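PDB 5U31: CRISPR-associated endonuclease Cas12b from Alicyclobacillus acidoterrestris, which uses a guide RNA to recognise PAM-containing target DNA and cleaves it with its RuvC nuclease domain as part of CRISPR adaptive immunity. Local coordinates for residues Q46-R51 against D63-E68; E75-R80 against K189-V194; R915-C920 against P930-K935; I960-F965 against Q1103-Y1108. The protein carries 3 engineered substitutions. All blocks are in the same frame, centred on the assembly; numbering follows the deposited sequence.

Contact 1 of 4, residues Q46-R51 against D63-E68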
# COMPACT_ATOMS: atom_id res chain seq x y z
N GLN A 46 -7.57 -0.50 34.95
CA GLN A 46 -6.52 -0.27 35.95
C GLN A 46 -5.18 -0.88 35.55
O GLN A 46 -4.54 -1.62 36.31
CB GLN A 46 -6.96 -0.73 37.34
CG GLN A 46 -7.63 -2.08 37.41
CD GLN A 46 -8.65 -2.14 38.52
OE1 GLN A 46 -8.30 -2.35 39.69
NE2 GLN A 46 -9.91 -1.96 38.18
N GLU A 47 -4.75 -0.56 34.34
CA GLU A 47 -3.39 -0.80 33.88
C GLU A 47 -2.84 0.51 33.33
O GLU A 47 -3.56 1.50 33.19
CB GLU A 47 -3.34 -1.90 32.82
CG GLU A 47 -3.65 -3.29 33.36
CD GLU A 47 -3.76 -4.34 32.27
OE1 GLU A 47 -4.82 -4.42 31.62
OE2 GLU A 47 -2.77 -5.08 32.06
N ASN A 48 -1.55 0.51 33.00
CA ASN A 48 -0.91 1.71 32.47
C ASN A 48 -1.52 2.11 31.13
O ASN A 48 -1.83 1.26 30.30
CB ASN A 48 0.59 1.49 32.30
CG ASN A 48 1.33 1.40 33.62
OD1 ASN A 48 0.80 1.79 34.66
ND2 ASN A 48 2.55 0.89 33.58
N LEU A 49 -1.67 3.41 30.95
CA LEU A 49 -2.05 4.02 29.68
C LEU A 49 -0.84 4.76 29.12
O LEU A 49 -0.18 5.51 29.85
CB LEU A 49 -3.22 4.99 29.85
CG LEU A 49 -4.66 4.49 30.01
CD1 LEU A 49 -4.94 3.35 29.05
CD2 LEU A 49 -4.95 4.06 31.43
N TYR A 50 -0.54 4.57 27.84
CA TYR A 50 0.57 5.25 27.20
C TYR A 50 0.06 6.21 26.13
O TYR A 50 -0.94 5.93 25.46
CB TYR A 50 1.56 4.26 26.59
CG TYR A 50 2.20 3.35 27.62
CD1 TYR A 50 3.40 3.69 28.23
CD2 TYR A 50 1.59 2.16 27.98
CE1 TYR A 50 3.98 2.86 29.17
CE2 TYR A 50 2.16 1.33 28.92
CZ TYR A 50 3.35 1.68 29.51
OH TYR A 50 3.92 0.85 30.45
N ARG A 51 0.75 7.34 25.98
CA ARG A 51 0.37 8.37 25.02
C ARG A 51 1.54 8.69 24.11
O ARG A 51 2.67 8.25 24.32
CB ARG A 51 -0.10 9.66 25.73
CG ARG A 51 1.00 10.36 26.51
CD ARG A 51 0.52 11.70 27.05
NE ARG A 51 1.14 12.00 28.34
CZ ARG A 51 2.30 12.62 28.49
NH1 ARG A 51 2.79 12.83 29.70
NH2 ARG A 51 2.98 13.01 27.42
N ASP A 63 1.06 8.26 30.22
CA ASP A 63 0.10 9.32 30.51
C ASP A 63 -0.54 9.12 31.88
O ASP A 63 -0.72 10.08 32.64
CB ASP A 63 -0.98 9.35 29.43
CG ASP A 63 -2.07 10.36 29.71
OD1 ASP A 63 -1.76 11.57 29.81
OD2 ASP A 63 -3.24 9.95 29.82
N LYS A 64 -0.87 7.88 32.22
CA LYS A 64 -1.56 7.57 33.47
C LYS A 64 -1.12 6.18 33.89
O LYS A 64 -1.21 5.23 33.10
CB LYS A 64 -3.08 7.64 33.29
CG LYS A 64 -3.90 7.38 34.54
CD LYS A 64 -5.39 7.63 34.29
CE LYS A 64 -5.66 9.11 34.02
NZ LYS A 64 -7.10 9.38 33.73
N THR A 65 -0.61 6.05 35.11
CA THR A 65 -0.08 4.77 35.55
C THR A 65 -1.18 3.93 36.20
O THR A 65 -2.30 4.39 36.42
CB THR A 65 1.09 4.97 36.50
OG1 THR A 65 1.81 3.73 36.64
CG2 THR A 65 0.60 5.40 37.87
N ALA A 66 -0.84 2.67 36.50
CA ALA A 66 -1.82 1.77 37.09
C ALA A 66 -2.33 2.31 38.42
O ALA A 66 -3.54 2.37 38.65
CB ALA A 66 -1.21 0.38 37.27
N GLU A 67 -1.41 2.71 39.30
CA GLU A 67 -1.83 3.25 40.59
C GLU A 67 -2.68 4.50 40.40
O GLU A 67 -3.68 4.69 41.11
CB GLU A 67 -0.61 3.55 41.45
CG GLU A 67 0.19 2.31 41.84
CD GLU A 67 1.40 2.63 42.70
OE1 GLU A 67 1.76 3.83 42.80
OE2 GLU A 67 2.00 1.70 43.27
N GLU A 68 -2.32 5.35 39.44
CA GLU A 68 -3.15 6.51 39.12
C GLU A 68 -4.56 6.09 38.72
O GLU A 68 -5.53 6.75 39.09
CB GLU A 68 -2.50 7.33 38.00
CG GLU A 68 -1.39 8.28 38.46
CD GLU A 68 -0.72 8.99 37.29
OE1 GLU A 68 -0.08 8.31 36.47
OE2 GLU A 68 -0.83 10.23 37.20
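The first torsions of Asn-48 and Thr-65 bring their polar ends together. Asn-48 has CG opposite its carbonyl carbon (chi1 -70°), and OG1 of Thr-65 lies opposite its own backbone N (chi1 -165°). The two side chains therefore run alongside each other. The hydroxyl OG1 of Thr-65 donates to OD1 of Asn-48 at 3.0 Å, from above the carbonyl plane. The backbone N of Ala-66 adds a weak, bent bond to the same oxygen. One amide oxygen thus receives two donors where the helix starts, with Thr-65 at its N-cap position. Thr-65 N is bonded to OE1 of Glu-68, 2.7 Å away.

The backbones pair as an antiparallel hairpin. The bond from Leu-49 N to Lys-64 O is 2.9 Å long and almost straight. The return bond from Lys-64 N to Leu-49 O is weak. Asp-63 and Lys-64 both face Leu-49, which makes a classic beta bulge. Beyond it, NE of Arg-51 reaches OD1 of Asp-63 in a long salt bridge of 3.3 Å, with the guanidinium and carboxylate planes nearly perpendicular. NH2 of Arg-51 has a second acidic partner, Glu-61.

The contact lies at the open end of hairpin 49-52/60-64 in REC1, where Leu-49 and Lys-64 pack on Cys-69 of helix 66-83 and Gln-46 touches helix 93-107.

Contact 2 of 4, residues E75-R80 against K189-V194. With SO4 (sulfate ion), chain F.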
# COMPACT_ATOMS: atom_id res chain seq x y z
N GLU A 75 -11.88 6.53 43.77
CA GLU A 75 -12.52 7.82 44.04
C GLU A 75 -13.91 7.88 43.41
O GLU A 75 -14.85 8.38 44.04
CB GLU A 75 -11.65 8.96 43.52
CG GLU A 75 -10.64 9.51 44.50
CD GLU A 75 -9.94 10.74 43.96
OE1 GLU A 75 -8.79 10.62 43.48
OE2 GLU A 75 -10.55 11.83 44.00
N ARG A 76 -14.05 7.39 42.18
CA ARG A 76 -15.36 7.37 41.55
C ARG A 76 -16.29 6.36 42.21
O ARG A 76 -17.48 6.65 42.43
CB ARG A 76 -15.23 7.05 40.06
CG ARG A 76 -14.60 8.15 39.25
CD ARG A 76 -14.95 7.99 37.79
NE ARG A 76 -14.10 8.83 36.94
CZ ARG A 76 -14.29 8.99 35.64
NH1 ARG A 76 -15.29 8.38 35.03
NH2 ARG A 76 -13.47 9.76 34.94
N LEU A 77 -15.78 5.17 42.54
CA LEU A 77 -16.64 4.14 43.12
C LEU A 77 -17.14 4.55 44.49
O LEU A 77 -18.32 4.39 44.81
CB LEU A 77 -15.89 2.81 43.20
CG LEU A 77 -15.34 2.24 41.89
CD1 LEU A 77 -14.80 0.83 42.08
CD2 LEU A 77 -16.41 2.27 40.82
N ARG A 78 -16.25 5.10 45.33
CA ARG A 78 -16.66 5.51 46.67
C ARG A 78 -17.68 6.64 46.60
O ARG A 78 -18.66 6.64 47.34
CB ARG A 78 -15.45 5.95 47.49
CG ARG A 78 -14.42 4.87 47.77
CD ARG A 78 -15.01 3.69 48.48
NE ARG A 78 -13.98 2.72 48.84
CZ ARG A 78 -14.22 1.54 49.38
NH1 ARG A 78 -13.22 0.72 49.68
NH2 ARG A 78 -15.47 1.17 49.62
N ALA A 79 -17.45 7.60 45.70
CA ALA A 79 -18.39 8.70 45.54
C ALA A 79 -19.71 8.22 44.97
O ALA A 79 -20.76 8.80 45.29
CB ALA A 79 -17.78 9.77 44.64
N ARG A 80 -19.69 7.17 44.15
CA ARG A 80 -20.93 6.61 43.63
C ARG A 80 -21.72 5.90 44.73
O ARG A 80 -22.95 6.03 44.79
CB ARG A 80 -20.62 5.66 42.47
CG ARG A 80 -21.82 4.90 41.93
CD ARG A 80 -22.98 5.83 41.62
NE ARG A 80 -22.69 6.72 40.50
CZ ARG A 80 -23.60 7.47 39.91
NH1 ARG A 80 -24.86 7.43 40.32
NH2 ARG A 80 -23.25 8.26 38.90
N LYS A 189 -25.22 -0.06 42.02
CA LYS A 189 -26.25 -0.53 41.10
C LYS A 189 -26.35 0.35 39.87
O LYS A 189 -26.42 -0.18 38.75
CB LYS A 189 -27.60 -0.64 41.82
CG LYS A 189 -28.72 -1.14 40.93
CD LYS A 189 -28.42 -2.54 40.41
CE LYS A 189 -29.63 -3.12 39.70
NZ LYS A 189 -30.05 -2.24 38.58
N PRO A 190 -26.37 1.67 39.99
CA PRO A 190 -25.89 2.48 38.86
C PRO A 190 -24.39 2.68 39.01
O PRO A 190 -23.95 3.34 39.96
CB PRO A 190 -26.68 3.79 38.99
CG PRO A 190 -27.65 3.57 40.13
CD PRO A 190 -27.05 2.51 40.98
N LEU A 191 -23.60 2.07 38.14
CA LEU A 191 -22.16 2.34 38.16
C LEU A 191 -21.87 3.68 37.49
O LEU A 191 -21.23 4.55 38.09
CB LEU A 191 -21.41 1.22 37.44
CG LEU A 191 -19.98 0.84 37.86
CD1 LEU A 191 -19.17 0.48 36.63
CD2 LEU A 191 -19.27 1.92 38.66
N MSE A 192 -22.35 3.85 36.27
CA MSE A 192 -22.08 5.04 35.47
C MSE A 192 -23.33 5.87 35.31
O MSE A 192 -24.41 5.50 35.77
CB MSE A 192 -21.55 4.65 34.10
CG MSE A 192 -20.35 3.74 34.14
SE MSE A 192 -20.11 2.86 32.43
CE MSE A 192 -18.50 1.85 32.83
N ARG A 193 -23.19 6.99 34.62
CA ARG A 193 -24.31 7.88 34.36
C ARG A 193 -24.83 7.66 32.94
O ARG A 193 -24.10 7.21 32.06
CB ARG A 193 -23.90 9.34 34.55
CG ARG A 193 -22.97 9.53 35.74
CD ARG A 193 -22.66 10.98 35.99
NE ARG A 193 -23.43 11.47 37.13
CZ ARG A 193 -23.00 11.42 38.38
NH1 ARG A 193 -21.81 10.90 38.65
NH2 ARG A 193 -23.76 11.88 39.36
N VAL A 194 -26.11 7.96 32.75
CA VAL A 194 -26.65 8.10 31.41
C VAL A 194 -26.25 9.50 30.93
O VAL A 194 -26.73 10.50 31.47
CB VAL A 194 -28.16 7.90 31.37
CG1 VAL A 194 -28.68 8.13 29.98
CG2 VAL A 194 -28.50 6.50 31.84
S SO4 F . -18.85 9.85 37.36
O1 SO4 F . -17.49 9.83 36.82
O2 SO4 F . -18.77 9.81 38.81
O3 SO4 F . -19.52 11.08 36.93
O4 SO4 F . -19.60 8.70 36.89
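The guanidinium of Arg-193 has NH2 of Arg-80 over one face, 3.0 Å above its plane and offset toward the rim. The sulfate lies at its edge. The two guanidinium planes are 47° apart. This is an arginine-lined anion site in the helical REC1 domain, between helix 66-83 and the loop after helix 176-185. NH1 of Arg-193 donates to sulfate O3, and O4 lies near the edge of the Arg-80 group. O1 sits over a face of the Arg-76 guanidinium. The sulfate probably comes from the crystallisation liquor, and Tyr-36 OH and Trp-40 NE1 of helix 17-45 are also hydrogen-bonded to it. Its negative charge probably offsets the close approach of the arginines. Glu-83 gives Arg-193 a salt bridge through NH2.

Arg-80 reaches the loop by bending twice, at chi2 (51°) and chi3 (67°). Its CD then lies 3.1 Å from Pro-190 O, and its NE is 3.6 Å from Leu-191 O. No hydrogen bond joins the two segments directly. Pro-190 O is bonded instead to ND2 of Asn-84.

Apart from these polar groups the contact is apolar. Leu-77 and Leu-191 are both buried, and their side chains cross obliquely, with CD2 of Leu-77 3.6 Å from CD2 of Leu-191.

Contact 3 of 4, residues R915-C920 against P930-K935. With nucleotides of chain B.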
# COMPACT_ATOMS: atom_id res chain seq x y z
N ARG A 915 13.60 -1.04 -28.74
CA ARG A 915 13.85 -0.87 -30.17
C ARG A 915 14.19 0.59 -30.46
O ARG A 915 13.60 1.50 -29.87
CB ARG A 915 12.65 -1.33 -31.00
CG ARG A 915 12.76 -2.79 -31.45
CD ARG A 915 11.77 -3.12 -32.55
NE ARG A 915 10.48 -3.55 -32.03
CZ ARG A 915 9.39 -3.74 -32.77
NH1 ARG A 915 9.43 -3.53 -34.08
NH2 ARG A 915 8.26 -4.13 -32.20
N VAL A 916 15.14 0.79 -31.36
CA VAL A 916 15.64 2.14 -31.66
C VAL A 916 14.52 2.96 -32.29
O VAL A 916 13.90 2.52 -33.27
CB VAL A 916 16.86 2.06 -32.58
CG1 VAL A 916 17.26 3.45 -33.04
CG2 VAL A 916 18.02 1.40 -31.87
N PRO A 917 14.24 4.16 -31.77
CA PRO A 917 13.22 5.01 -32.39
C PRO A 917 13.74 5.70 -33.64
O PRO A 917 14.90 6.10 -33.72
CB PRO A 917 12.91 6.03 -31.29
CG PRO A 917 14.19 6.16 -30.56
CD PRO A 917 14.80 4.78 -30.56
N ALA A 918 12.84 5.86 -34.61
CA ALA A 918 13.20 6.46 -35.89
C ALA A 918 13.63 7.92 -35.75
O ALA A 918 14.26 8.45 -36.68
CB ALA A 918 12.02 6.36 -36.86
N ARG A 919 13.32 8.58 -34.63
CA ARG A 919 13.79 9.94 -34.40
C ARG A 919 15.30 10.05 -34.50
O ARG A 919 15.82 11.10 -34.90
CB ARG A 919 13.35 10.44 -33.03
CG ARG A 919 11.89 10.80 -32.92
CD ARG A 919 11.59 11.40 -31.56
NE ARG A 919 12.21 10.67 -30.46
CZ ARG A 919 11.70 9.57 -29.91
NH1 ARG A 919 10.57 9.07 -30.36
NH2 ARG A 919 12.34 8.98 -28.90
N CYS A 920 16.02 8.99 -34.13
CA CYS A 920 17.47 9.04 -34.05
C CYS A 920 18.16 8.50 -35.29
O CYS A 920 19.39 8.62 -35.39
CB CYS A 920 17.92 8.26 -32.81
SG CYS A 920 16.94 8.64 -31.33
N PRO A 930 18.68 8.47 -26.64
CA PRO A 930 18.22 8.43 -25.24
C PRO A 930 19.30 7.94 -24.29
O PRO A 930 20.44 7.72 -24.70
CB PRO A 930 17.03 7.46 -25.29
CG PRO A 930 16.64 7.38 -26.73
CD PRO A 930 17.91 7.55 -27.50
N TRP A 931 18.95 7.77 -23.01
CA TRP A 931 19.95 7.32 -22.05
C TRP A 931 20.36 5.87 -22.31
O TRP A 931 21.55 5.55 -22.30
CB TRP A 931 19.43 7.49 -20.62
CG TRP A 931 18.34 6.54 -20.24
CD1 TRP A 931 16.99 6.73 -20.38
CD2 TRP A 931 18.50 5.23 -19.67
NE1 TRP A 931 16.31 5.63 -19.92
CE2 TRP A 931 17.21 4.69 -19.48
CE3 TRP A 931 19.61 4.47 -19.30
CZ2 TRP A 931 17.01 3.43 -18.94
CZ3 TRP A 931 19.41 3.21 -18.76
CH2 TRP A 931 18.11 2.70 -18.59
N TRP A 932 19.39 5.00 -22.58
CA TRP A 932 19.69 3.58 -22.70
C TRP A 932 20.47 3.27 -23.97
O TRP A 932 21.31 2.36 -23.97
CB TRP A 932 18.40 2.76 -22.64
CG TRP A 932 17.34 3.26 -23.57
CD1 TRP A 932 16.36 4.17 -23.29
CD2 TRP A 932 17.15 2.88 -24.94
NE1 TRP A 932 15.57 4.38 -24.40
CE2 TRP A 932 16.04 3.60 -25.43
CE3 TRP A 932 17.81 2.00 -25.81
CZ2 TRP A 932 15.57 3.47 -26.73
CZ3 TRP A 932 17.34 1.87 -27.11
CH2 TRP A 932 16.24 2.60 -27.56
N LEU A 933 20.20 4.00 -25.06
CA LEU A 933 20.98 3.80 -26.28
C LEU A 933 22.42 4.26 -26.10
O LEU A 933 23.33 3.67 -26.68
CB LEU A 933 20.32 4.54 -27.45
CG LEU A 933 20.23 3.81 -28.79
CD1 LEU A 933 19.36 4.56 -29.80
CD2 LEU A 933 21.61 3.58 -29.37
N ASN A 934 22.63 5.30 -25.29
CA ASN A 934 23.99 5.75 -25.01
C ASN A 934 24.76 4.71 -24.22
O ASN A 934 25.89 4.35 -24.58
CB ASN A 934 23.96 7.09 -24.27
CG ASN A 934 23.65 8.26 -25.18
OD1 ASN A 934 23.96 8.24 -26.37
ND2 ASN A 934 23.05 9.30 -24.61
N LYS A 935 24.17 4.21 -23.12
CA LYS A 935 24.86 3.22 -22.30
C LYS A 935 25.19 1.97 -23.11
O LYS A 935 26.26 1.37 -22.93
CB LYS A 935 24.02 2.86 -21.08
CG LYS A 935 24.11 3.88 -19.95
CD LYS A 935 23.46 3.36 -18.66
CE LYS A 935 23.55 4.39 -17.53
NZ LYS A 935 22.86 3.93 -16.28
P G B 14 9.49 7.52 -33.67
OP1 G B 14 10.57 8.11 -32.85
OP2 G B 14 8.09 7.65 -33.18
O5' G B 14 9.54 8.08 -35.15
C5' G B 14 8.36 8.54 -35.80
C4' G B 14 8.27 8.04 -37.23
O4' G B 14 7.60 6.75 -37.25
C3' G B 14 7.46 8.90 -38.18
O3' G B 14 8.19 10.00 -38.68
C2' G B 14 7.02 7.91 -39.24
O2' G B 14 8.08 7.64 -40.16
C1' G B 14 6.79 6.65 -38.40
N9 G B 14 5.38 6.53 -37.97
C8 G B 14 4.89 6.65 -36.69
N7 G B 14 3.60 6.49 -36.61
C5 G B 14 3.20 6.25 -37.93
C6 G B 14 1.92 6.00 -38.47
O6 G B 14 0.83 5.94 -37.88
N1 G B 14 1.97 5.81 -39.85
C2 G B 14 3.11 5.86 -40.61
N2 G B 14 2.94 5.65 -41.93
N3 G B 14 4.31 6.09 -40.12
C4 G B 14 4.29 6.27 -38.78
P A B 13 7.13 3.76 -29.37
OP1 A B 13 7.46 4.03 -27.94
OP2 A B 13 5.76 4.04 -29.88
O5' A B 13 8.13 4.57 -30.30
C5' A B 13 7.76 4.92 -31.62
C4' A B 13 8.62 4.23 -32.65
O4' A B 13 7.97 3.01 -33.08
C3' A B 13 8.81 5.02 -33.94
O3' A B 13 9.85 5.97 -33.84
C2' A B 13 9.05 3.93 -34.98
O2' A B 13 10.38 3.45 -34.91
C1' A B 13 8.12 2.84 -34.47
N9 A B 13 6.78 2.93 -35.08
C8 A B 13 5.58 3.03 -34.42
N7 A B 13 4.54 3.09 -35.22
C5 A B 13 5.09 3.01 -36.49
C6 A B 13 4.51 3.02 -37.77
N6 A B 13 3.20 3.11 -37.97
N1 A B 13 5.34 2.93 -38.83
C2 A B 13 6.66 2.84 -38.62
N3 A B 13 7.32 2.82 -37.46
C4 A B 13 6.47 2.91 -36.42
P U B 3 8.91 -5.17 -42.77
OP1 U B 3 9.94 -6.08 -43.33
OP2 U B 3 7.47 -5.50 -42.97
O5' U B 3 9.17 -5.05 -41.21
C5' U B 3 10.46 -4.74 -40.72
C4' U B 3 10.45 -4.52 -39.23
O4' U B 3 9.60 -3.38 -38.91
C3' U B 3 9.86 -5.65 -38.40
O3' U B 3 10.77 -6.71 -38.18
C2' U B 3 9.43 -4.94 -37.13
O2' U B 3 10.54 -4.67 -36.29
C1' U B 3 8.92 -3.61 -37.69
N1 U B 3 7.47 -3.65 -37.97
C2 U B 3 6.61 -3.54 -36.89
O2 U B 3 7.01 -3.43 -35.75
N3 U B 3 5.27 -3.58 -37.22
C4 U B 3 4.73 -3.71 -38.48
O4 U B 3 3.51 -3.73 -38.62
C5 U B 3 5.69 -3.81 -39.54
C6 U B 3 6.99 -3.77 -39.25
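Trp-932 reaches across to the 915-920 segment with the far end of its indole. CB lies over the ring of Trp-931. CG stands between the backbone N and the carbonyl carbon (chi1 50°), which turns the ring toward the loop. One face of the indole carries CB of Leu-933. Farther out, CZ2 comes near CD of Pro-917. The tip atom CH2 lies 3.7 Å from Arg-915 O and 4.0 Å from Pro-917 CD. Val-916 CA sits at the ring edge. Arg-914 adds a cation-pi contact.

Two smaller apolar contacts join in. CD1 of Leu-933 lies 4.0 Å from CG2 of Val-916, with the side chains roughly at right angles. SG of Cys-920 lies 4.1 Å from CD of Pro-930, the residue before helix 931-940.

The loop also meets the RNA of chain B. NH1 of Arg-915 donates to O2 of U3 at 2.9 Å, and Ala-918 N donates to O3' of A13 at 3.1 Å. NH1 of Arg-919 lies 2.7 Å from OP1 of G14.

No hydrogen bond links the two protein segments. The chemistry is thus divided: apolar packing joins this loop of the Nuc domain to helix 931-940, while its backbone amides and arginines meet the RNA.

Contact 4 of 4, residues I960-F965 against Q1103-Y1108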
# COMPACT_ATOMS: atom_id res chain seq x y z
N ILE A 960 10.02 -4.80 -24.71
CA ILE A 960 9.94 -5.86 -25.70
C ILE A 960 10.73 -7.05 -25.18
O ILE A 960 11.92 -6.92 -24.89
CB ILE A 960 10.46 -5.41 -27.07
CG1 ILE A 960 9.69 -4.18 -27.55
CG2 ILE A 960 10.36 -6.54 -28.07
CD1 ILE A 960 10.30 -3.49 -28.75
N PHE A 961 10.07 -8.20 -25.07
CA PHE A 961 10.72 -9.41 -24.58
C PHE A 961 11.22 -10.22 -25.77
O PHE A 961 10.45 -10.50 -26.70
CB PHE A 961 9.76 -10.23 -23.73
CG PHE A 961 10.33 -11.53 -23.26
CD1 PHE A 961 10.03 -12.71 -23.92
CD2 PHE A 961 11.18 -11.58 -22.17
CE1 PHE A 961 10.56 -13.91 -23.49
CE2 PHE A 961 11.71 -12.77 -21.74
CZ PHE A 961 11.40 -13.94 -22.40
N VAL A 962 12.49 -10.58 -25.74
CA VAL A 962 13.14 -11.32 -26.82
C VAL A 962 13.71 -12.60 -26.23
O VAL A 962 14.36 -12.58 -25.18
CB VAL A 962 14.24 -10.50 -27.50
CG1 VAL A 962 14.85 -11.28 -28.63
CG2 VAL A 962 13.68 -9.18 -27.99
N SER A 963 13.47 -13.72 -26.91
CA SER A 963 13.98 -15.01 -26.47
C SER A 963 14.51 -15.76 -27.68
O SER A 963 14.07 -15.51 -28.81
CB SER A 963 12.89 -15.84 -25.77
OG SER A 963 11.97 -16.39 -26.69
N PRO A 964 15.47 -16.67 -27.48
CA PRO A 964 15.92 -17.49 -28.61
C PRO A 964 14.84 -18.49 -28.99
O PRO A 964 14.22 -19.12 -28.13
CB PRO A 964 17.18 -18.18 -28.06
CG PRO A 964 17.00 -18.19 -26.59
CD PRO A 964 16.24 -16.93 -26.25
N PHE A 965 14.61 -18.63 -30.29
CA PHE A 965 13.56 -19.51 -30.79
C PHE A 965 14.07 -20.88 -31.20
O PHE A 965 13.29 -21.83 -31.26
CB PHE A 965 12.83 -18.86 -31.97
CG PHE A 965 11.55 -19.55 -32.35
CD1 PHE A 965 10.40 -19.37 -31.60
CD2 PHE A 965 11.50 -20.37 -33.47
CE1 PHE A 965 9.23 -20.00 -31.95
CE2 PHE A 965 10.33 -21.00 -33.82
CZ PHE A 965 9.19 -20.82 -33.06
N GLN A 1103 24.51 -14.13 -24.46
CA GLN A 1103 25.31 -14.31 -25.67
C GLN A 1103 24.43 -14.55 -26.89
O GLN A 1103 24.69 -14.00 -27.97
CB GLN A 1103 26.29 -15.46 -25.48
CG GLN A 1103 27.11 -15.79 -26.72
CD GLN A 1103 27.96 -17.04 -26.53
OE1 GLN A 1103 27.96 -17.64 -25.46
NE2 GLN A 1103 28.67 -17.43 -27.58
N ARG A 1104 23.37 -15.34 -26.74
CA ARG A 1104 22.56 -15.67 -27.91
C ARG A 1104 21.65 -14.52 -28.34
O ARG A 1104 21.15 -14.55 -29.47
CB ARG A 1104 21.73 -16.93 -27.63
CG ARG A 1104 22.56 -18.20 -27.72
CD ARG A 1104 21.70 -19.45 -27.85
NE ARG A 1104 20.58 -19.25 -28.77
CZ ARG A 1104 20.70 -19.22 -30.09
NH1 ARG A 1104 21.89 -19.38 -30.65
NH2 ARG A 1104 19.63 -19.03 -30.85
N ILE A 1105 21.46 -13.51 -27.50
CA ILE A 1105 20.68 -12.32 -27.84
C ILE A 1105 21.57 -11.09 -27.98
O ILE A 1105 21.68 -10.52 -29.07
CB ILE A 1105 19.55 -12.08 -26.82
CG1 ILE A 1105 18.54 -13.23 -26.85
CG2 ILE A 1105 18.87 -10.75 -27.09
CD1 ILE A 1105 17.52 -13.18 -25.74
N GLU A 1106 22.22 -10.67 -26.89
CA GLU A 1106 23.05 -9.47 -26.96
C GLU A 1106 24.29 -9.70 -27.80
O GLU A 1106 24.66 -8.85 -28.62
CB GLU A 1106 23.42 -9.01 -25.55
CG GLU A 1106 24.11 -7.65 -25.49
CD GLU A 1106 24.41 -7.21 -24.08
OE1 GLU A 1106 25.25 -7.85 -23.41
OE2 GLU A 1106 23.80 -6.21 -23.62
N GLY A 1107 24.96 -10.84 -27.61
CA GLY A 1107 26.16 -11.12 -28.39
C GLY A 1107 25.91 -11.16 -29.88
O GLY A 1107 26.78 -10.79 -30.67
N TYR A 1108 24.72 -11.61 -30.29
CA TYR A 1108 24.38 -11.63 -31.70
C TYR A 1108 24.05 -10.23 -32.22
O TYR A 1108 24.51 -9.84 -33.30
CB TYR A 1108 23.21 -12.58 -31.95
CG TYR A 1108 22.64 -12.48 -33.34
CD1 TYR A 1108 23.14 -13.25 -34.38
CD2 TYR A 1108 21.59 -11.60 -33.62
CE1 TYR A 1108 22.62 -13.16 -35.65
CE2 TYR A 1108 21.07 -11.50 -34.89
CZ TYR A 1108 21.59 -12.28 -35.90
OH TYR A 1108 21.06 -12.19 -37.17
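Ile-1105 and Pro-964 meet with their side chains roughly at right angles. CD1 of Ile-1105 is the atom that reaches the strand. It lies 3.3 Å from Val-962 O and 4.0 Å from CD of Pro-964. The side chain gets there because CG1 is opposite the carbonyl carbon (chi1 -64°) and the chain then runs on extended (chi2 171°). The other branch, CG2, faces CG1 of Val-962 at 4.3 Å. Both branches of Ile-1105 therefore meet Val-962, and CD1 also touches Pro-964.

Arg-1104 lies beside Ile-1105 on the helix and meets a different atom of the Pro-964 ring. Its chain bends at chi3, and CB of Pro-964 comes to the edge of the guanidinium, near its plane. NE of Arg-1104 is 3.6 Å from that CB. The polar end is held by Glu-968, whose backbone O accepts a bond from NH2.

Strand 960-964 belongs to a four-stranded antiparallel sheet. Helix 1094-1113 belongs to the Nuc-II domain. The axis of its part 1103-1108 passes 8.4 Å from that of strand 960-964, at 111°. A wider pi-type turn occurs at 1103-1107. Phe-972 of the adjoining strand also touches both Val-962 and Ile-1105.

There is no hydrogen bond between the two segments. Buried apolar packing, together with the guanidinium edge of Arg-1104, joins the first Nuc region to Nuc-II here.

The four contacts form two pairs on opposite sides of the chain's centre. Contacts 1 and 2 belong to REC1 and share helix 66-83: contact 1 lies at its start and contact 2 farther along. Their centres are 20 Å apart, and they do not touch. Contacts 3 and 4 lie in the nuclease lobe with centres 18 Å apart. They meet directly, NE of Arg-915 packing 3.3 Å from CD1 of Ile-960. The phosphate-binding Arg-912 is near both, its side chain about 11 Å from that of Trp-932 and about 8 Å from that of Val-962. Contact 2 holds a sulfate, and contact 3 meets the RNA of chain B. The centres of contacts 2 and 4 are 80 Å apart.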